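Local coordinates for protein aryl acylamidase (bacterium CSBL00001, PDB 4YJ6) that probably hydrolyses the amide bond of aryl acylamides, as a member of the amidase signature family of hydrolases, at residues S6-A14 against E29-L37; A167-V176 against E224-R232. One frame throughout, in Å; residues are numbered along the deposited sequence.

Contact 1 of 2, residues S6-A14 against E29-L37; sequences SPVHWKSAA and EVVESTIDL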
# COMPACT_ATOMS: atom_id res chain seq x y z
N SER A 6 2.84 -19.75 -19.10
CA SER A 6 3.24 -19.83 -17.69
C SER A 6 2.24 -20.64 -16.84
O SER A 6 1.03 -20.54 -17.02
CB SER A 6 3.40 -18.41 -17.11
OG SER A 6 3.75 -18.45 -15.74
N PRO A 7 2.74 -21.48 -15.93
CA PRO A 7 1.75 -22.14 -15.09
C PRO A 7 1.19 -21.20 -14.03
O PRO A 7 0.19 -21.54 -13.41
CB PRO A 7 2.56 -23.27 -14.42
CG PRO A 7 3.99 -22.85 -14.54
CD PRO A 7 4.08 -22.09 -15.82
N VAL A 8 1.81 -20.04 -13.81
CA VAL A 8 1.42 -19.19 -12.69
C VAL A 8 1.06 -17.72 -13.05
O VAL A 8 0.43 -17.05 -12.27
CB VAL A 8 2.49 -19.19 -11.59
CG1 VAL A 8 2.76 -20.63 -11.14
CG2 VAL A 8 3.80 -18.54 -12.11
N HIS A 9 1.47 -17.23 -14.21
CA HIS A 9 1.19 -15.83 -14.58
C HIS A 9 -0.31 -15.60 -14.49
O HIS A 9 -1.10 -16.39 -15.03
CB HIS A 9 1.68 -15.55 -16.01
CG HIS A 9 1.92 -14.11 -16.30
ND1 HIS A 9 2.17 -13.65 -17.58
CD2 HIS A 9 1.98 -13.02 -15.50
CE1 HIS A 9 2.37 -12.34 -17.55
NE2 HIS A 9 2.26 -11.93 -16.30
N TRP A 10 -0.70 -14.53 -13.80
CA TRP A 10 -2.12 -14.13 -13.66
C TRP A 10 -3.02 -15.03 -12.79
O TRP A 10 -4.22 -14.75 -12.63
CB TRP A 10 -2.78 -13.90 -15.05
CG TRP A 10 -2.05 -12.90 -15.91
CD1 TRP A 10 -1.32 -13.15 -17.05
CD2 TRP A 10 -1.95 -11.48 -15.68
NE1 TRP A 10 -0.78 -11.97 -17.54
CE2 TRP A 10 -1.15 -10.93 -16.72
CE3 TRP A 10 -2.47 -10.61 -14.71
CZ2 TRP A 10 -0.85 -9.56 -16.81
CZ3 TRP A 10 -2.18 -9.26 -14.79
CH2 TRP A 10 -1.38 -8.74 -15.84
N LYS A 11 -2.47 -16.09 -12.21
CA LYS A 11 -3.27 -16.92 -11.32
C LYS A 11 -3.51 -16.15 -10.01
O LYS A 11 -2.61 -15.43 -9.55
CB LYS A 11 -2.56 -18.23 -11.00
CG LYS A 11 -2.43 -19.14 -12.22
CD LYS A 11 -3.75 -19.89 -12.49
CE LYS A 11 -3.52 -21.04 -13.50
NZ LYS A 11 -3.25 -20.52 -14.87
N SER A 12 -4.69 -16.33 -9.44
CA SER A 12 -4.99 -15.72 -8.13
C SER A 12 -4.35 -16.50 -6.99
O SER A 12 -3.93 -17.64 -7.15
CB SER A 12 -6.49 -15.62 -7.90
OG SER A 12 -7.05 -16.89 -7.68
N ALA A 13 -4.25 -15.87 -5.82
CA ALA A 13 -3.78 -16.60 -4.64
C ALA A 13 -4.73 -17.76 -4.34
O ALA A 13 -4.29 -18.84 -3.97
CB ALA A 13 -3.68 -15.66 -3.41
N ALA A 14 -6.04 -17.52 -4.46
CA ALA A 14 -7.00 -18.59 -4.23
C ALA A 14 -6.73 -19.75 -5.19
O ALA A 14 -6.75 -20.92 -4.79
CB ALA A 14 -8.44 -18.08 -4.41
N GLU A 29 7.77 -25.76 -8.28
CA GLU A 29 7.50 -25.28 -9.61
C GLU A 29 6.89 -23.86 -9.52
O GLU A 29 7.16 -23.02 -10.34
CB GLU A 29 6.55 -26.21 -10.36
CG GLU A 29 6.33 -25.75 -11.77
CD GLU A 29 5.43 -26.67 -12.58
OE1 GLU A 29 4.97 -26.24 -13.69
OE2 GLU A 29 5.17 -27.82 -12.12
N VAL A 30 6.11 -23.61 -8.48
CA VAL A 30 5.61 -22.24 -8.29
C VAL A 30 6.80 -21.28 -8.17
O VAL A 30 6.82 -20.23 -8.79
CB VAL A 30 4.76 -22.11 -7.02
CG1 VAL A 30 4.41 -20.62 -6.83
CG2 VAL A 30 3.47 -22.96 -7.15
N VAL A 31 7.81 -21.65 -7.39
CA VAL A 31 8.95 -20.74 -7.20
C VAL A 31 9.72 -20.55 -8.52
O VAL A 31 10.02 -19.43 -8.90
CB VAL A 31 9.89 -21.27 -6.12
CG1 VAL A 31 11.21 -20.52 -6.10
CG2 VAL A 31 9.16 -21.21 -4.75
N GLU A 32 10.04 -21.64 -9.23
CA GLU A 32 10.86 -21.48 -10.44
C GLU A 32 10.11 -20.71 -11.52
O GLU A 32 10.68 -19.90 -12.23
CB GLU A 32 11.32 -22.84 -10.99
CG GLU A 32 12.13 -23.68 -10.01
CD GLU A 32 13.47 -23.04 -9.58
OE1 GLU A 32 13.96 -22.08 -10.21
OE2 GLU A 32 14.04 -23.56 -8.57
N SER A 33 8.81 -20.96 -11.62
CA SER A 33 7.99 -20.27 -12.62
C SER A 33 7.81 -18.79 -12.27
O SER A 33 7.71 -17.96 -13.17
CB SER A 33 6.63 -20.93 -12.75
OG SER A 33 6.75 -22.25 -13.26
N THR A 34 7.78 -18.48 -10.98
CA THR A 34 7.66 -17.08 -10.56
C THR A 34 8.99 -16.38 -10.84
O THR A 34 9.03 -15.24 -11.28
CB THR A 34 7.29 -16.94 -9.07
OG1 THR A 34 6.02 -17.56 -8.86
CG2 THR A 34 7.16 -15.45 -8.66
N ILE A 35 10.08 -17.09 -10.60
CA ILE A 35 11.40 -16.54 -10.85
C ILE A 35 11.51 -16.23 -12.35
O ILE A 35 12.01 -15.18 -12.73
CB ILE A 35 12.50 -17.53 -10.40
CG1 ILE A 35 12.61 -17.52 -8.87
CG2 ILE A 35 13.88 -17.19 -11.02
CD1 ILE A 35 13.50 -18.69 -8.27
N ASP A 36 11.01 -17.13 -13.18
CA ASP A 36 11.07 -16.91 -14.61
C ASP A 36 10.35 -15.62 -14.98
O ASP A 36 10.85 -14.82 -15.79
CB ASP A 36 10.42 -18.06 -15.38
CG ASP A 36 11.21 -19.35 -15.32
OD1 ASP A 36 12.43 -19.30 -15.01
OD2 ASP A 36 10.59 -20.41 -15.60
N LEU A 37 9.17 -15.40 -14.38
CA LEU A 37 8.39 -14.18 -14.66
C LEU A 37 9.13 -12.93 -14.19
O LEU A 37 9.13 -11.91 -14.88
CB LEU A 37 7.01 -14.23 -13.99
CG LEU A 37 6.02 -15.21 -14.60
CD1 LEU A 37 4.77 -15.28 -13.75
CD2 LEU A 37 5.65 -14.78 -16.04
O HOH W 1 6.42 -18.56 -15.63
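The N-terminal arm lies along helix 27-45, with Pro7, Val8 and His9 set against Ser33 and Leu37, side chains one helical turn apart. Leu37 packs against Val8 and His9. Its CD2 sits over one face of the His9 ring, a CH-pi contact 4.0 Å from the centroid and 18° off the ring normal, while its CD1 comes within 3.8 Å of Val8 CG2. That methyl of Val8 does the closer touching: chi1 of -57° puts CG1 anti to the carbonyl carbon and leaves CG2 between the backbone N and that carbon, 3.8 Å from Ser33 CB. Pro7 rests its CG on Ser33 OG and, more loosely, beside Glu29 OE1. An ST turn and an ST motif fold the arm across these same residues: Ser6 OG accepts from Val8 N and, at 3.0 Å, from His9 N. A water bridges the two segments, 2.7 Å from Ser6 OG and donating to Ser33 O. No direct hydrogen bond joins them. Thr34 OG1, which borders Val8 CG2, donates to Val30 O at 2.8 Å. On the far face of the His9 ring lies Trp10 NE1, and His9 NE2 bonds Asp173 O.

Contact 2 of 2, residues A167-V176 against E224-R232; sequences AAALVADGIV and EGPITRTVR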
# COMPACT_ATOMS: atom_id res chain seq x y z
N ALA A 167 5.57 -3.22 -5.14
CA ALA A 167 4.51 -4.17 -4.78
C ALA A 167 3.38 -4.12 -5.81
O ALA A 167 2.96 -5.15 -6.38
CB ALA A 167 3.95 -3.81 -3.37
N ALA A 168 2.88 -2.92 -6.07
CA ALA A 168 1.75 -2.79 -6.97
C ALA A 168 2.13 -3.19 -8.40
O ALA A 168 1.34 -3.82 -9.08
CB ALA A 168 1.19 -1.35 -6.96
N ALA A 169 3.31 -2.81 -8.86
CA ALA A 169 3.73 -3.09 -10.23
C ALA A 169 3.80 -4.61 -10.48
O ALA A 169 3.32 -5.12 -11.48
CB ALA A 169 5.10 -2.42 -10.53
N LEU A 170 4.36 -5.36 -9.53
CA LEU A 170 4.39 -6.81 -9.71
C LEU A 170 3.00 -7.41 -9.78
O LEU A 170 2.75 -8.29 -10.61
CB LEU A 170 5.19 -7.49 -8.57
CG LEU A 170 6.68 -7.18 -8.57
CD1 LEU A 170 7.36 -7.94 -7.39
CD2 LEU A 170 7.33 -7.60 -9.89
N VAL A 171 2.08 -6.95 -8.92
CA VAL A 171 0.74 -7.48 -8.93
C VAL A 171 -0.00 -7.07 -10.21
O VAL A 171 -0.71 -7.89 -10.79
CB VAL A 171 -0.04 -7.00 -7.66
CG1 VAL A 171 -1.54 -7.41 -7.71
CG2 VAL A 171 0.68 -7.61 -6.41
N ALA A 172 0.17 -5.82 -10.63
CA ALA A 172 -0.52 -5.33 -11.82
C ALA A 172 -0.02 -6.01 -13.09
O ALA A 172 -0.77 -6.08 -14.09
CB ALA A 172 -0.39 -3.80 -11.94
N ASP A 173 1.20 -6.51 -13.04
CA ASP A 173 1.81 -7.16 -14.22
C ASP A 173 1.61 -8.67 -14.15
O ASP A 173 2.12 -9.40 -15.02
CB ASP A 173 3.30 -6.81 -14.31
CG ASP A 173 3.87 -6.96 -15.73
OD1 ASP A 173 3.17 -6.56 -16.68
OD2 ASP A 173 4.99 -7.47 -15.89
N GLY A 174 0.87 -9.15 -13.15
CA GLY A 174 0.50 -10.55 -13.10
C GLY A 174 1.55 -11.48 -12.48
O GLY A 174 1.37 -12.69 -12.48
N ILE A 175 2.62 -10.90 -11.93
CA ILE A 175 3.82 -11.67 -11.58
C ILE A 175 3.64 -12.42 -10.26
O ILE A 175 4.10 -13.55 -10.14
CB ILE A 175 5.05 -10.77 -11.55
CG1 ILE A 175 5.35 -10.28 -12.98
CG2 ILE A 175 6.33 -11.53 -11.02
CD1 ILE A 175 6.32 -9.14 -13.04
N VAL A 176 3.01 -11.79 -9.28
CA VAL A 176 2.55 -12.48 -8.09
C VAL A 176 1.12 -12.00 -7.81
O VAL A 176 0.75 -10.90 -8.24
CB VAL A 176 3.40 -12.19 -6.84
CG1 VAL A 176 4.80 -12.93 -6.91
CG2 VAL A 176 3.56 -10.68 -6.63
N GLU A 224 0.37 -2.07 7.65
CA GLU A 224 0.78 -3.02 6.60
C GLU A 224 -0.46 -3.69 6.03
O GLU A 224 -1.44 -3.93 6.75
CB GLU A 224 1.72 -4.09 7.17
CG GLU A 224 3.02 -3.46 7.75
CD GLU A 224 4.21 -4.40 7.82
OE1 GLU A 224 4.34 -5.32 6.98
OE2 GLU A 224 5.03 -4.20 8.75
N GLY A 225 -0.45 -3.97 4.73
CA GLY A 225 -1.60 -4.63 4.13
C GLY A 225 -1.29 -5.08 2.71
O GLY A 225 -0.24 -4.78 2.18
N PRO A 226 -2.23 -5.80 2.11
CA PRO A 226 -2.05 -6.44 0.81
C PRO A 226 -2.45 -5.57 -0.38
O PRO A 226 -3.40 -4.78 -0.28
CB PRO A 226 -2.96 -7.65 0.91
CG PRO A 226 -4.14 -7.12 1.70
CD PRO A 226 -3.52 -6.16 2.72
N ILE A 227 -1.73 -5.74 -1.48
CA ILE A 227 -2.17 -5.28 -2.80
C ILE A 227 -2.43 -6.53 -3.65
O ILE A 227 -1.58 -7.41 -3.70
CB ILE A 227 -1.09 -4.39 -3.43
CG1 ILE A 227 -0.90 -3.14 -2.55
CG2 ILE A 227 -1.46 -3.99 -4.91
CD1 ILE A 227 0.29 -2.25 -2.95
N THR A 228 -3.61 -6.62 -4.26
CA THR A 228 -4.01 -7.84 -4.99
C THR A 228 -4.72 -7.45 -6.29
O THR A 228 -4.94 -6.28 -6.55
CB THR A 228 -5.01 -8.67 -4.17
OG1 THR A 228 -6.16 -7.88 -3.88
CG2 THR A 228 -4.39 -9.16 -2.86
N ARG A 229 -5.13 -8.43 -7.09
CA ARG A 229 -5.94 -8.14 -8.27
C ARG A 229 -7.40 -8.43 -8.00
O ARG A 229 -8.26 -7.94 -8.74
CB ARG A 229 -5.49 -8.95 -9.50
CG ARG A 229 -4.09 -8.52 -10.02
CD ARG A 229 -3.66 -9.24 -11.31
NE ARG A 229 -3.56 -10.68 -11.07
CZ ARG A 229 -2.49 -11.29 -10.56
NH1 ARG A 229 -1.36 -10.62 -10.30
NH2 ARG A 229 -2.54 -12.59 -10.36
N THR A 230 -7.69 -9.24 -6.98
CA THR A 230 -9.09 -9.54 -6.62
C THR A 230 -9.35 -9.24 -5.16
O THR A 230 -8.45 -9.30 -4.32
CB THR A 230 -9.46 -11.02 -6.81
OG1 THR A 230 -8.81 -11.84 -5.80
CG2 THR A 230 -9.04 -11.50 -8.19
N VAL A 231 -10.61 -8.95 -4.86
CA VAL A 231 -10.98 -8.67 -3.49
C VAL A 231 -10.89 -9.94 -2.66
O VAL A 231 -10.45 -9.89 -1.52
CB VAL A 231 -12.39 -8.03 -3.41
CG1 VAL A 231 -12.80 -7.80 -1.94
CG2 VAL A 231 -12.37 -6.70 -4.21
N ARG A 232 -11.25 -11.10 -3.25
CA ARG A 232 -11.15 -12.37 -2.54
C ARG A 232 -9.69 -12.61 -2.09
O ARG A 232 -9.45 -13.06 -0.98
CB ARG A 232 -11.60 -13.55 -3.45
CG ARG A 232 -11.36 -14.95 -2.80
CD ARG A 232 -11.93 -16.08 -3.69
NE ARG A 232 -13.39 -15.91 -3.75
CZ ARG A 232 -14.13 -15.76 -4.87
NH1 ARG A 232 -13.59 -15.82 -6.10
NH2 ARG A 232 -15.45 -15.57 -4.75
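Arg229 reaches from the end of strand 223-228 to the C-terminal end of helix 165-172, and its NH1 makes both hydrogen bonds of this buried contact. The straighter one runs from Arg229 NH1 to Val171 O at 2.8 Å, with an N-H...O angle of 164°; it lies in the carbonyl plane, on a lone pair, and nearly in the guanidinium plane. The second, from Arg229 NH1 to Val176 O at 3.0 Å, is more bent at 138° and meets that oxygen from above its carbonyl plane. A bend at chi3 (-61°) brings the edge of the guanidinium to the helix end. Val171 O also accepts from Gly174 N, so two donors hold it. The apolar contacts begin with the arginine's own chain, whose CG packs 3.6 Å from Val171 CG1. Earlier on the strand, Ile227 leans on the helix: its CD1 lies 4.0 Å from Ala167 CB and its CG2 4.0 Å from Ala168 CA. A methyl meets a carbonyl where Val171 CG2 comes 3.5 Å from Ile227 O. With an alanine in place of Arg229, Val176 O would probably lose this donor and Val171 O one of its two, and a gap would open beside Val171 CG1. Gly174, with positive phi, closes a Schellman motif, and Arg229 ties that helix terminus to a strand of the large mixed sheet.

Overall arrangement
From Ser6 the chain passes through helix 13-21 and turns back into helix 27-45, so contact 1 closes a short, mostly helical loop. Only much later does contact 2 open, closing a longer loop that leaves helix 165-172, runs through strands 178-183 and 198-201 and returns on strand 223-228. The two loops follow in series, neither nested nor crossed. In space, however, they meet: the N-terminal arm reaches the turn after helix 165-172, where Trp10 N probably donates to Gly174 O. Together they join the N-terminal arm and helix 27-45 to strand 223-228, next to the edge strand of the large mixed sheet.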